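Local structure of putative Transcriptional Regulator (Rhodococcus sp., 2IA2) at residues L24-C29 and R44-T49; L63-T68 and T76-E81; S114-A119 and R152-G157; T176-T181 and V200-L205; A207-M212 and N228-A233. The protein probably binds DNA through a winged helix-turn-helix domain and regulates transcription in response to a small effector, as IclR-family proteins do. All blocks are in the same frame, centred on the assembly; numbering follows the deposited sequence.

Contact 1 of 5, residues L24-C29 and R44-T49; sequences LAVIRC and RATDLT
The flat group met between 24-29 and 44-49 is a peptide: the methyl CG2 of Thr46 sits over one face of the Ala25 carbonyl group, 3.6 Å from Ala25 O. No ring or other planar side chain takes part. The same methyl is the meeting point for the rest of the patch. From Ala25 CB it lies 4.3 Å away, and from Val26 CG2 4.2 Å, the Val26 and Thr46 side chains crossing at a slant. Cys29 comes in with its CB, 4.0 Å from Thr46 CG2, and that CB also touches Ala45 CB at 3.9 Å. No hydrogen bond crosses; apart from the methyl on the Ala25 carbonyl, the packing is apolar. Thr46 is split in two by its first torsion: with chi1 at 55°, OG1 lies between its own N and carbonyl carbon and turns back to Val42 O, which it hydrogen-bonds, leaving the methyl for the other helix. Asp47, with positive phi, leaves the helical conformation in a Schellman motif. Val26 also rests on Phe56, Leu57 and Leu60 of helix 50-63. Helix 18-28 thus packs against both later helices, the three-helix core of the helix-turn-helix domain, in which 39-46 and 50-63 flank the turn.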
# COMPACT_ATOMS: atom_id res chain seq x y z
N LEU A 24 -8.29 -7.42 18.34
CA LEU A 24 -7.53 -6.62 17.39
C LEU A 24 -6.38 -5.88 18.07
O LEU A 24 -5.31 -5.73 17.47
CB LEU A 24 -8.46 -5.64 16.61
CG LEU A 24 -9.48 -6.39 15.71
CD1 LEU A 24 -10.52 -5.42 15.16
CD2 LEU A 24 -8.76 -7.07 14.58
N ALA A 25 -6.62 -5.38 19.30
CA ALA A 25 -5.60 -4.66 20.06
C ALA A 25 -4.45 -5.59 20.37
O ALA A 25 -3.30 -5.15 20.40
CB ALA A 25 -6.17 -4.03 21.36
N VAL A 26 -4.75 -6.85 20.61
CA VAL A 26 -3.73 -7.86 20.83
C VAL A 26 -2.85 -8.05 19.55
O VAL A 26 -1.63 -8.03 19.60
CB VAL A 26 -4.33 -9.21 21.35
CG1 VAL A 26 -3.31 -10.32 21.31
CG2 VAL A 26 -4.97 -9.06 22.79
N ILE A 27 -3.47 -8.14 18.39
CA ILE A 27 -2.70 -8.29 17.14
C ILE A 27 -1.84 -7.04 16.98
O ILE A 27 -0.66 -7.16 16.65
CB ILE A 27 -3.62 -8.42 15.88
CG1 ILE A 27 -4.37 -9.75 15.89
CG2 ILE A 27 -2.82 -8.24 14.57
CD1 ILE A 27 -5.43 -9.88 14.80
N ARG A 28 -2.43 -5.85 17.23
CA ARG A 28 -1.70 -4.58 17.02
C ARG A 28 -0.53 -4.35 18.01
O ARG A 28 0.33 -3.48 17.77
CB ARG A 28 -2.64 -3.34 17.18
CG ARG A 28 -3.76 -3.24 16.18
CD ARG A 28 -3.43 -2.53 14.94
NE ARG A 28 -2.76 -1.23 15.10
CZ ARG A 28 -3.35 -0.04 14.92
NH1 ARG A 28 -4.64 0.02 14.65
NH2 ARG A 28 -2.64 1.08 15.02
N CYS A 29 -0.51 -5.07 19.12
CA CYS A 29 0.54 -4.82 20.12
C CYS A 29 1.92 -5.38 19.73
O CYS A 29 2.91 -5.05 20.37
CB CYS A 29 0.09 -5.23 21.56
SG CYS A 29 0.42 -6.98 21.89
N ARG A 44 -0.16 -6.06 29.72
CA ARG A 44 0.31 -4.69 29.94
C ARG A 44 0.14 -3.78 28.74
O ARG A 44 -0.25 -2.65 28.87
CB ARG A 44 1.79 -4.71 30.30
CG ARG A 44 2.33 -3.40 30.93
CD ARG A 44 3.86 -3.37 30.85
NE ARG A 44 4.46 -2.30 31.66
CZ ARG A 44 5.79 -2.11 31.83
NH1 ARG A 44 6.67 -2.93 31.23
NH2 ARG A 44 6.27 -1.11 32.59
N ALA A 45 0.45 -4.29 27.55
CA ALA A 45 0.41 -3.48 26.33
C ALA A 45 -1.02 -3.12 25.86
O ALA A 45 -1.20 -2.15 25.11
CB ALA A 45 1.13 -4.21 25.22
N THR A 46 -2.01 -3.89 26.32
CA THR A 46 -3.37 -3.74 25.84
C THR A 46 -4.28 -3.30 26.98
O THR A 46 -5.53 -3.24 26.80
CB THR A 46 -3.89 -5.07 25.25
OG1 THR A 46 -3.76 -6.08 26.24
CG2 THR A 46 -3.09 -5.51 23.99
N ASP A 47 -3.70 -2.99 28.15
CA ASP A 47 -4.50 -2.53 29.31
C ASP A 47 -5.46 -3.61 29.82
O ASP A 47 -6.53 -3.33 30.37
CB ASP A 47 -5.24 -1.24 28.94
CG ASP A 47 -4.32 -0.04 28.88
OD1 ASP A 47 -3.25 -0.00 29.59
OD2 ASP A 47 -4.69 0.91 28.15
N LEU A 48 -5.04 -4.86 29.67
CA LEU A 48 -5.85 -6.03 30.04
C LEU A 48 -5.21 -6.70 31.25
O LEU A 48 -4.24 -6.20 31.81
CB LEU A 48 -5.99 -7.02 28.85
CG LEU A 48 -6.81 -6.48 27.67
CD1 LEU A 48 -6.92 -7.52 26.62
CD2 LEU A 48 -8.23 -5.90 28.06
N THR A 49 -5.75 -7.84 31.68
CA THR A 49 -5.15 -8.67 32.73
C THR A 49 -4.64 -9.95 32.06
O THR A 49 -4.95 -10.21 30.91
CB THR A 49 -6.19 -9.07 33.76
OG1 THR A 49 -7.24 -9.77 33.10
CG2 THR A 49 -6.87 -7.80 34.44

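Contact 2 of 5, residues L63-T68 and T76-E81; sequences LGYVAT and TPRVLE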
# COMPACT_ATOMS: atom_id res chain seq x y z
N LEU A 63 -7.13 -19.86 15.87
CA LEU A 63 -7.42 -19.34 14.55
C LEU A 63 -6.21 -19.30 13.62
O LEU A 63 -6.37 -19.12 12.43
CB LEU A 63 -8.05 -17.95 14.66
CG LEU A 63 -9.45 -17.96 15.27
CD1 LEU A 63 -9.96 -16.58 15.48
CD2 LEU A 63 -10.42 -18.72 14.33
N GLY A 64 -5.00 -19.45 14.14
CA GLY A 64 -3.82 -19.50 13.26
C GLY A 64 -3.17 -18.15 12.98
O GLY A 64 -2.23 -18.06 12.16
N TYR A 65 -3.63 -17.12 13.71
CA TYR A 65 -3.11 -15.77 13.59
C TYR A 65 -1.93 -15.55 14.53
O TYR A 65 -1.08 -14.66 14.29
CB TYR A 65 -4.19 -14.74 13.92
CG TYR A 65 -5.25 -14.65 12.85
CD1 TYR A 65 -6.53 -15.12 13.06
CD2 TYR A 65 -4.97 -14.06 11.63
CE1 TYR A 65 -7.53 -15.03 12.06
CE2 TYR A 65 -5.96 -13.97 10.62
CZ TYR A 65 -7.22 -14.45 10.84
OH TYR A 65 -8.17 -14.37 9.83
N VAL A 66 -1.87 -16.34 15.59
CA VAL A 66 -0.82 -16.18 16.59
C VAL A 66 -0.21 -17.54 16.76
O VAL A 66 -0.92 -18.52 16.63
CB VAL A 66 -1.36 -15.61 17.96
CG1 VAL A 66 -0.37 -15.75 19.07
CG2 VAL A 66 -1.76 -14.11 17.84
N ALA A 67 1.09 -17.59 17.02
CA ALA A 67 1.75 -18.82 17.42
C ALA A 67 2.40 -18.65 18.79
O ALA A 67 2.63 -17.51 19.25
CB ALA A 67 2.77 -19.24 16.38
N THR A 68 2.68 -19.76 19.45
CA THR A 68 3.24 -19.75 20.80
C THR A 68 4.15 -20.95 21.05
O THR A 68 4.01 -21.98 20.40
CB THR A 68 2.13 -19.64 21.91
OG1 THR A 68 2.73 -19.45 23.21
CG2 THR A 68 1.18 -20.87 21.93
N THR A 76 1.66 -14.72 13.02
CA THR A 76 1.96 -15.58 11.90
C THR A 76 1.55 -14.82 10.64
O THR A 76 0.85 -13.80 10.75
CB THR A 76 1.08 -16.85 11.92
OG1 THR A 76 -0.24 -16.50 11.53
CG2 THR A 76 1.07 -17.58 13.28
N PRO A 77 2.00 -15.26 9.45
CA PRO A 77 1.61 -14.62 8.17
C PRO A 77 0.14 -14.69 7.83
O PRO A 77 -0.27 -14.07 6.86
CB PRO A 77 2.41 -15.41 7.10
CG PRO A 77 2.86 -16.69 7.80
CD PRO A 77 2.98 -16.35 9.26
N ARG A 78 -0.67 -15.40 8.61
CA ARG A 78 -2.10 -15.40 8.31
C ARG A 78 -2.71 -14.03 8.50
O ARG A 78 -3.72 -13.69 7.87
CB ARG A 78 -2.84 -16.45 9.14
CG ARG A 78 -4.37 -16.59 8.78
CD ARG A 78 -5.06 -17.72 9.56
NE ARG A 78 -4.29 -18.93 9.34
CZ ARG A 78 -4.71 -20.05 8.73
NH1 ARG A 78 -5.94 -20.20 8.27
NH2 ARG A 78 -3.84 -21.05 8.58
N VAL A 79 -2.08 -13.22 9.34
CA VAL A 79 -2.55 -11.85 9.57
C VAL A 79 -2.59 -11.04 8.28
O VAL A 79 -3.42 -10.18 8.14
CB VAL A 79 -1.65 -11.15 10.67
CG1 VAL A 79 -2.24 -9.83 11.12
CG2 VAL A 79 -1.50 -12.14 11.87
N LEU A 80 -1.68 -11.31 7.34
CA LEU A 80 -1.74 -10.68 6.00
C LEU A 80 -3.00 -10.96 5.21
O LEU A 80 -3.34 -10.18 4.32
CB LEU A 80 -0.47 -11.04 5.13
CG LEU A 80 0.85 -10.51 5.74
CD1 LEU A 80 2.07 -11.03 4.90
CD2 LEU A 80 0.83 -8.99 5.77
N GLU A 81 -3.68 -12.06 5.51
CA GLU A 81 -4.93 -12.37 4.84
C GLU A 81 -6.04 -11.33 5.16
O GLU A 81 -7.06 -11.22 4.46
CB GLU A 81 -5.33 -13.84 5.16
CG GLU A 81 -4.07 -14.82 4.88
CD GLU A 81 -4.34 -16.32 4.54
OE1 GLU A 81 -5.39 -16.65 3.94
OE2 GLU A 81 -3.45 -17.18 4.86
O HOH W 1 -1.17 -19.82 9.89
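Gly64 and Tyr65 turn their carbonyls to Thr76 where the chain leaves helix 50-63 through a Schellman motif, Gly64 having a phi of 90°. This is the base of the wing in a winged helix-turn-helix: strand 66-68 goes out, strand 72-75 comes back, and Thr76 N donates to Tyr65 O at 3.0 Å to continue the pairing, from well above that carbonyl's plane. Thr76 OG1 does two jobs. It donates to Gly64 O over 2.6 Å, in the carbonyl plane and on a lone pair, and it accepts from Arg78 N, forming an ST turn that starts the next bend of chain. The Thr76 methyl CG2, meanwhile, packs 3.9 Å from Ala67 CB. Arg78 lies over the Tyr65 ring: its CD is 4.1 Å from the ring centroid in a CH-pi contact. The Val79 backbone (N, CA) lies at the ring edge, and Val79 CG2 touches Tyr65 CD2 at 4.0 Å. Leu24 of the second subunit also packs against Tyr65. A bend at chi3 of -54° turns the guanidinium of Arg78 almost perpendicular to the ring, and water 1 accepts from Arg78 NH2 at 3.2 Å and itself donates to Gly64 O at 3.1 Å.

Contact 3 of 5, residues S114-A119 and R152-G157; sequences SILDGA and RVLLAG
Leu154 reaches from helix 152-156 onto strand 114-117, and its side chain can be followed atom by atom. CB comes first, 4.0 Å from Leu116 CB and only slightly further from Leu116 CD1. CG is anti to the carbonyl carbon (chi1 -71°), which carries the branch along the strand toward Ser114 rather than down onto Leu116. The tip, Leu154 CD1, then sits directly over the face of the peptide joining Ile115 to Leu116, 3.6 Å from both Ile115 C and Leu116 N, so a methyl covers a backbone amide. Leu154 CD1 is also 3.9 Å from Ser114 OG, a buried hydroxyl with no polar partner anywhere in the model. Leu116 answers in the other direction: the two leucines slide past one another, and Leu116 CD2 goes on to Leu155 CD2 at 4.3 Å. No hydrogen bond links helix and strand, and the contact is held by van der Waals packing. The segment axes come within 8.5 Å, inclined at 58°. The helix lies across the sheet of the GAF-like C-terminal domain: Leu154 also touches Ile121 on strand 120-127, Leu116 and Leu155 meet Ala145 in a loop, and Val153, Leu155 and Ala156 pack against helix 183-196. Arg152 and Val153 touch strand 199-202 as well, so 149-156 packs on both the sheet and helix 183-196.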
# COMPACT_ATOMS: atom_id res chain seq x y z
N SER A 114 -5.45 16.94 -7.59
CA SER A 114 -4.74 16.91 -8.88
C SER A 114 -3.28 16.62 -8.70
O SER A 114 -2.74 16.66 -7.58
CB SER A 114 -4.88 18.26 -9.63
OG SER A 114 -4.29 19.28 -8.82
N ILE A 115 -2.63 16.30 -9.81
CA ILE A 115 -1.20 16.09 -9.82
C ILE A 115 -0.62 16.95 -10.92
O ILE A 115 -1.37 17.44 -11.76
CB ILE A 115 -0.85 14.59 -10.04
CG1 ILE A 115 -1.38 14.13 -11.41
CG2 ILE A 115 -1.38 13.76 -8.84
CD1 ILE A 115 -0.90 12.81 -11.85
N LEU A 116 0.70 17.13 -10.93
CA LEU A 116 1.35 17.99 -11.91
C LEU A 116 1.82 17.19 -13.12
O LEU A 116 2.38 16.10 -12.98
CB LEU A 116 2.53 18.72 -11.28
CG LEU A 116 3.14 19.86 -12.10
CD1 LEU A 116 2.15 21.00 -12.25
CD2 LEU A 116 4.43 20.35 -11.46
N ASP A 117 1.58 17.73 -14.31
CA ASP A 117 2.12 17.15 -15.54
C ASP A 117 2.75 18.22 -16.42
O ASP A 117 2.06 18.91 -17.17
CB ASP A 117 1.02 16.42 -16.31
CG ASP A 117 1.57 15.60 -17.46
OD1 ASP A 117 2.79 15.65 -17.70
OD2 ASP A 117 0.77 14.91 -18.13
N GLY A 118 4.07 18.36 -16.33
CA GLY A 118 4.75 19.53 -16.84
C GLY A 118 4.09 20.82 -16.40
O GLY A 118 4.12 21.17 -15.22
N ALA A 119 3.50 21.53 -17.35
CA ALA A 119 3.06 22.91 -17.12
C ALA A 119 1.60 22.95 -16.68
O ALA A 119 1.07 24.02 -16.39
CB ALA A 119 3.27 23.74 -18.38
N ARG A 152 -0.26 26.20 -8.15
CA ARG A 152 0.74 26.93 -7.35
C ARG A 152 1.26 26.15 -6.21
O ARG A 152 2.43 26.29 -5.85
CB ARG A 152 0.19 28.29 -6.90
CG ARG A 152 -0.03 29.13 -8.12
CD ARG A 152 -0.40 30.56 -7.78
NE ARG A 152 -0.71 31.29 -9.02
CZ ARG A 152 -1.21 32.52 -9.06
NH1 ARG A 152 -1.45 33.21 -7.94
NH2 ARG A 152 -1.46 33.08 -10.24
N VAL A 153 0.41 25.36 -5.60
CA VAL A 153 0.83 24.37 -4.60
C VAL A 153 1.83 23.37 -5.18
O VAL A 153 2.85 23.03 -4.53
CB VAL A 153 -0.42 23.64 -3.98
CG1 VAL A 153 -0.02 22.40 -3.19
CG2 VAL A 153 -1.20 24.60 -3.07
N LEU A 154 1.52 22.83 -6.36
CA LEU A 154 2.40 21.81 -6.97
C LEU A 154 3.74 22.43 -7.38
O LEU A 154 4.80 21.81 -7.14
CB LEU A 154 1.70 21.08 -8.17
CG LEU A 154 0.56 20.15 -7.69
CD1 LEU A 154 -0.41 19.86 -8.80
CD2 LEU A 154 1.12 18.83 -7.09
N LEU A 155 3.69 23.62 -8.00
CA LEU A 155 4.89 24.35 -8.36
C LEU A 155 5.80 24.70 -7.16
O LEU A 155 7.04 24.63 -7.27
CB LEU A 155 4.54 25.61 -9.11
CG LEU A 155 3.83 25.41 -10.45
CD1 LEU A 155 3.38 26.77 -11.02
CD2 LEU A 155 4.71 24.66 -11.43
N ALA A 156 5.20 25.04 -6.01
CA ALA A 156 5.96 25.32 -4.80
C ALA A 156 6.73 24.08 -4.35
O ALA A 156 7.76 24.18 -3.65
CB ALA A 156 5.05 25.84 -3.71
N GLY A 157 6.28 22.90 -4.79
CA GLY A 157 6.90 21.65 -4.42
C GLY A 157 8.09 21.29 -5.29
O GLY A 157 8.83 20.43 -4.95

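Contact 4 of 5, residues T176-T181 and V200-L205; sequences TERTIT and VLDQEL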
# COMPACT_ATOMS: atom_id res chain seq x y z
N THR A 176 -7.88 36.86 -16.81
CA THR A 176 -8.92 37.75 -16.24
C THR A 176 -8.20 39.07 -15.97
O THR A 176 -6.97 39.13 -16.15
CB THR A 176 -9.52 37.20 -14.90
OG1 THR A 176 -8.57 37.34 -13.82
CG2 THR A 176 -9.91 35.76 -15.02
N GLU A 177 -8.92 40.09 -15.50
CA GLU A 177 -8.25 41.34 -15.07
C GLU A 177 -7.38 41.16 -13.83
O GLU A 177 -6.56 42.03 -13.51
CB GLU A 177 -9.25 42.51 -14.88
CG GLU A 177 -9.82 43.10 -16.19
N ARG A 178 -7.54 40.04 -13.12
CA ARG A 178 -6.73 39.81 -11.90
C ARG A 178 -5.61 38.81 -12.00
O ARG A 178 -4.94 38.57 -11.02
CB ARG A 178 -7.62 39.45 -10.73
CG ARG A 178 -8.67 40.48 -10.52
CD ARG A 178 -9.75 39.91 -9.70
NE ARG A 178 -9.30 39.78 -8.32
CZ ARG A 178 -9.62 40.64 -7.37
NH1 ARG A 178 -10.38 41.68 -7.66
NH2 ARG A 178 -9.19 40.45 -6.14
N THR A 179 -5.41 38.23 -13.18
CA THR A 179 -4.34 37.27 -13.36
C THR A 179 -3.00 37.97 -13.14
O THR A 179 -2.73 39.01 -13.73
CB THR A 179 -4.36 36.62 -14.76
OG1 THR A 179 -5.67 36.13 -15.04
CG2 THR A 179 -3.35 35.47 -14.83
N ILE A 180 -2.17 37.38 -12.28
CA ILE A 180 -0.78 37.81 -12.10
C ILE A 180 -0.10 37.80 -13.46
O ILE A 180 -0.27 36.86 -14.27
CB ILE A 180 -0.02 36.90 -11.14
CG1 ILE A 180 -0.39 37.25 -9.70
CG2 ILE A 180 1.48 36.98 -11.38
CD1 ILE A 180 0.29 36.34 -8.65
N THR A 181 0.65 38.85 -13.73
CA THR A 181 1.19 39.02 -15.05
C THR A 181 2.72 39.01 -15.17
O THR A 181 3.25 38.93 -16.28
CB THR A 181 0.55 40.24 -15.72
OG1 THR A 181 0.35 39.95 -17.12
CG2 THR A 181 1.39 41.54 -15.45
N VAL A 200 -4.58 30.53 -1.92
CA VAL A 200 -5.87 31.02 -2.29
C VAL A 200 -5.77 31.75 -3.60
O VAL A 200 -4.97 32.64 -3.75
CB VAL A 200 -6.48 31.92 -1.26
CG1 VAL A 200 -7.82 32.37 -1.67
CG2 VAL A 200 -6.56 31.25 0.05
N LEU A 201 -6.58 31.33 -4.55
CA LEU A 201 -6.61 31.94 -5.85
C LEU A 201 -7.90 32.66 -6.04
O LEU A 201 -8.93 32.07 -5.98
CB LEU A 201 -6.42 30.90 -6.93
CG LEU A 201 -5.93 31.49 -8.22
CD1 LEU A 201 -4.85 30.68 -8.76
CD2 LEU A 201 -7.06 31.63 -9.17
N ASP A 202 -7.83 33.96 -6.21
CA ASP A 202 -9.00 34.83 -6.23
C ASP A 202 -9.24 35.34 -7.64
O ASP A 202 -8.69 36.33 -8.04
CB ASP A 202 -8.83 36.00 -5.28
CG ASP A 202 -10.06 36.89 -5.23
OD1 ASP A 202 -11.11 36.50 -5.69
OD2 ASP A 202 -9.96 37.98 -4.71
N GLN A 203 -10.01 34.59 -8.38
CA GLN A 203 -10.48 34.98 -9.73
C GLN A 203 -9.40 35.30 -10.78
O GLN A 203 -9.58 36.19 -11.59
CB GLN A 203 -11.51 36.13 -9.65
CG GLN A 203 -12.41 36.04 -8.44
CD GLN A 203 -13.44 37.13 -8.39
OE1 GLN A 203 -14.16 37.33 -9.36
NE2 GLN A 203 -13.56 37.80 -7.25
N GLU A 204 -8.30 34.54 -10.77
CA GLU A 204 -7.26 34.71 -11.78
C GLU A 204 -7.47 33.76 -12.97
O GLU A 204 -6.86 33.94 -14.04
CB GLU A 204 -5.88 34.47 -11.18
CG GLU A 204 -5.49 35.51 -10.14
CD GLU A 204 -4.04 35.38 -9.71
OE1 GLU A 204 -3.17 35.25 -10.59
OE2 GLU A 204 -3.75 35.44 -8.50
N LEU A 205 -8.33 32.77 -12.76
CA LEU A 205 -8.61 31.77 -13.79
C LEU A 205 -9.90 32.20 -14.51
O LEU A 205 -9.93 32.36 -15.73
CB LEU A 205 -8.75 30.36 -13.19
CG LEU A 205 -8.99 29.18 -14.15
CD1 LEU A 205 -7.92 29.05 -15.24
CD2 LEU A 205 -9.11 27.87 -13.35
O HOH W 2 -6.89 38.28 -7.06
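A type I turn at Thr176-Thr179 sits against the end of strand 200-202, where Gln203 takes a positive phi and the Thr179 and Glu204 CA atoms come within 4.2 Å. Two threonine hydroxyls grip successive carbonyls of segment 200-205: Thr176 OG1 donates to Gln203 O at 2.7 Å, in the carbonyl plane on a lone pair, and Thr179 OG1 donates to Glu204 O at 2.7 Å. Each hydroxyl also accepts an N-H of its own turn, from Arg178 N to Thr176 OG1 (an ST turn) and from Thr176 N to Thr179 OG1. Glu204 runs back along Arg178 and Thr179, and its OE1 receives Ile180 N over 2.9 Å in an almost straight bond (176°) from above the carboxylate plane; Arg152 forms a salt bridge to the same oxygen. Arg178 NH2 pairs with Asp202 OD2 at 3.0 Å, the guanidinium and carboxylate turned 53° apart, while water 2 bridges Arg178 NE and Asp202 O. Asp202 OD1 takes Gln203 NE2 and, outside, Arg210. With both carboxylates held by arginines, and that of Glu204 by a backbone N-H as well, both acids probably stay ionised, and the loop is joined to segment 200-205 mainly by polar bonds.

Contact 5 of 5, residues A207-M212 and N228-A233; sequences AGLRSM and NISTPA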
# COMPACT_ATOMS: atom_id res chain seq x y z
N ALA A 207 -13.48 34.89 -13.82
CA ALA A 207 -14.08 35.91 -12.96
C ALA A 207 -15.20 35.26 -12.14
O ALA A 207 -15.92 34.43 -12.64
CB ALA A 207 -14.65 37.08 -13.80
N GLY A 208 -15.36 35.65 -10.88
CA GLY A 208 -16.41 35.05 -10.05
C GLY A 208 -16.06 33.68 -9.45
O GLY A 208 -16.90 33.06 -8.81
N LEU A 209 -14.85 33.19 -9.69
CA LEU A 209 -14.47 31.85 -9.18
C LEU A 209 -13.31 31.94 -8.24
O LEU A 209 -12.32 32.57 -8.56
CB LEU A 209 -14.11 30.88 -10.33
CG LEU A 209 -13.48 29.49 -10.05
CD1 LEU A 209 -14.47 28.57 -9.36
CD2 LEU A 209 -13.14 28.88 -11.33
N ARG A 210 -13.41 31.27 -7.09
CA ARG A 210 -12.29 31.19 -6.16
C ARG A 210 -11.90 29.74 -5.84
O ARG A 210 -12.75 28.87 -5.86
CB ARG A 210 -12.63 31.90 -4.87
CG ARG A 210 -12.56 33.40 -5.00
CD ARG A 210 -12.81 34.04 -3.69
NE ARG A 210 -12.89 35.47 -3.87
CZ ARG A 210 -13.71 36.26 -3.18
NH1 ARG A 210 -14.54 35.74 -2.27
NH2 ARG A 210 -13.68 37.57 -3.41
N SER A 211 -10.63 29.50 -5.54
CA SER A 211 -10.15 28.14 -5.21
C SER A 211 -9.17 28.27 -4.11
O SER A 211 -8.46 29.27 -4.07
CB SER A 211 -9.41 27.55 -6.40
OG SER A 211 -10.35 27.34 -7.46
N MSE A 212 -9.07 27.24 -3.26
CA MSE A 212 -7.99 27.17 -2.28
C MSE A 212 -7.44 25.75 -2.21
O MSE A 212 -8.21 24.81 -2.34
CB MSE A 212 -8.47 27.61 -0.90
CG MSE A 212 -9.59 26.77 -0.30
SE MSE A 212 -11.22 27.91 0.13
CE MSE A 212 -11.73 28.57 -1.77
N ASN A 228 -8.07 20.62 -3.29
CA ASN A 228 -8.68 21.93 -3.24
C ASN A 228 -10.12 21.91 -2.80
O ASN A 228 -10.73 20.84 -2.65
CB ASN A 228 -8.50 22.70 -4.59
CG ASN A 228 -9.63 22.48 -5.59
OD1 ASN A 228 -10.52 21.67 -5.37
ND2 ASN A 228 -9.60 23.23 -6.72
N ILE A 229 -10.63 23.11 -2.52
CA ILE A 229 -12.06 23.41 -2.51
C ILE A 229 -12.20 24.51 -3.56
O ILE A 229 -11.39 25.41 -3.60
CB ILE A 229 -12.52 23.98 -1.15
CG1 ILE A 229 -12.38 22.92 -0.04
CG2 ILE A 229 -13.97 24.49 -1.24
CD1 ILE A 229 -12.43 23.49 1.38
N SER A 230 -13.22 24.44 -4.41
CA SER A 230 -13.44 25.50 -5.39
C SER A 230 -14.84 26.05 -5.19
O SER A 230 -15.79 25.29 -4.95
CB SER A 230 -13.28 24.94 -6.82
OG SER A 230 -13.16 26.00 -7.78
N THR A 231 -14.99 27.38 -5.32
CA THR A 231 -16.28 28.03 -5.00
C THR A 231 -16.50 29.35 -5.72
O THR A 231 -15.53 30.09 -5.99
CB THR A 231 -16.44 28.19 -3.45
OG1 THR A 231 -17.81 28.46 -3.16
CG2 THR A 231 -15.55 29.30 -2.89
N PRO A 232 -17.77 29.67 -6.07
CA PRO A 232 -18.02 31.03 -6.59
C PRO A 232 -17.59 32.08 -5.59
O PRO A 232 -17.76 31.90 -4.39
CB PRO A 232 -19.56 31.06 -6.79
CG PRO A 232 -19.87 29.62 -7.11
CD PRO A 232 -19.00 28.86 -6.10
N ALA A 233 -16.99 33.14 -6.08
CA ALA A 233 -16.64 34.25 -5.20
C ALA A 233 -17.86 34.74 -4.40
O ALA A 233 -17.72 35.17 -3.22
CB ALA A 233 -16.02 35.38 -6.03
O HOH W 3 -15.70 32.49 -2.36
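Chi1 of -66° in Ser211 and of -166° in Ser230, a non-hydrogen-bonded pair on one face of the sheet, turns their hydroxyls toward each other: Ser211 OG and Ser230 OG, 3.1 Å apart, share a hydrogen bond whose donor may be either. Leu209 CD1 closes over Ser230 OG at 3.3 Å. On the other face Arg210 is extended from CG to NE, which goes to Asp202, and lies along Ala233, whose CB sits 3.7 Å above the centre of the guanidinium plane. In Met212, modelled as selenomethionine, chi1 (61°) sets CG 4.1 Å from Ile229 CB, and bends at chi2 and chi3 bring CE to 4.0 Å from Thr231 CG2. The strands that carry them are antiparallel. Arg210 and Thr231 make a hydrogen-bonded pair with both bonds at 2.7 Å, Met212 and Ile229 another, and Ala233 N adds a bond to Gly208 O. These are the open ends of the hairpin 209-217/223-232. It lies in the sheet between strand 199-202, bonded through Ser211, and strand 110-117, bonded through Asn228 and Ser230. Ser211 and Asn228 touch helix 149-156, and Met212 and Ile229 pack on helix 246-264.

How the contacts relate
From the N terminus the five contacts come in series, each closing before the next opens, so none nest or cross. Contact 1 closes a loop between the first two helices, and contact 2 closes the short wing hairpin; they touch through Ile27 and Val79, and both meet the second subunit. The other three lie in the C-terminal domain, on the opposite side of the chain's centre, with centres at least 43 Å from those two. Contact 3 spans strands and loops to bring helix 149-156 onto the sheet. Contact 4 closes round helix 183-196, and Arg152 packs on its Ile180. Contact 5 closes the last hairpin, tied to contact 4 by a probable hydrogen bond from Gly208 N to Gln203 OE1, and borders contact 3's strand in the sheet.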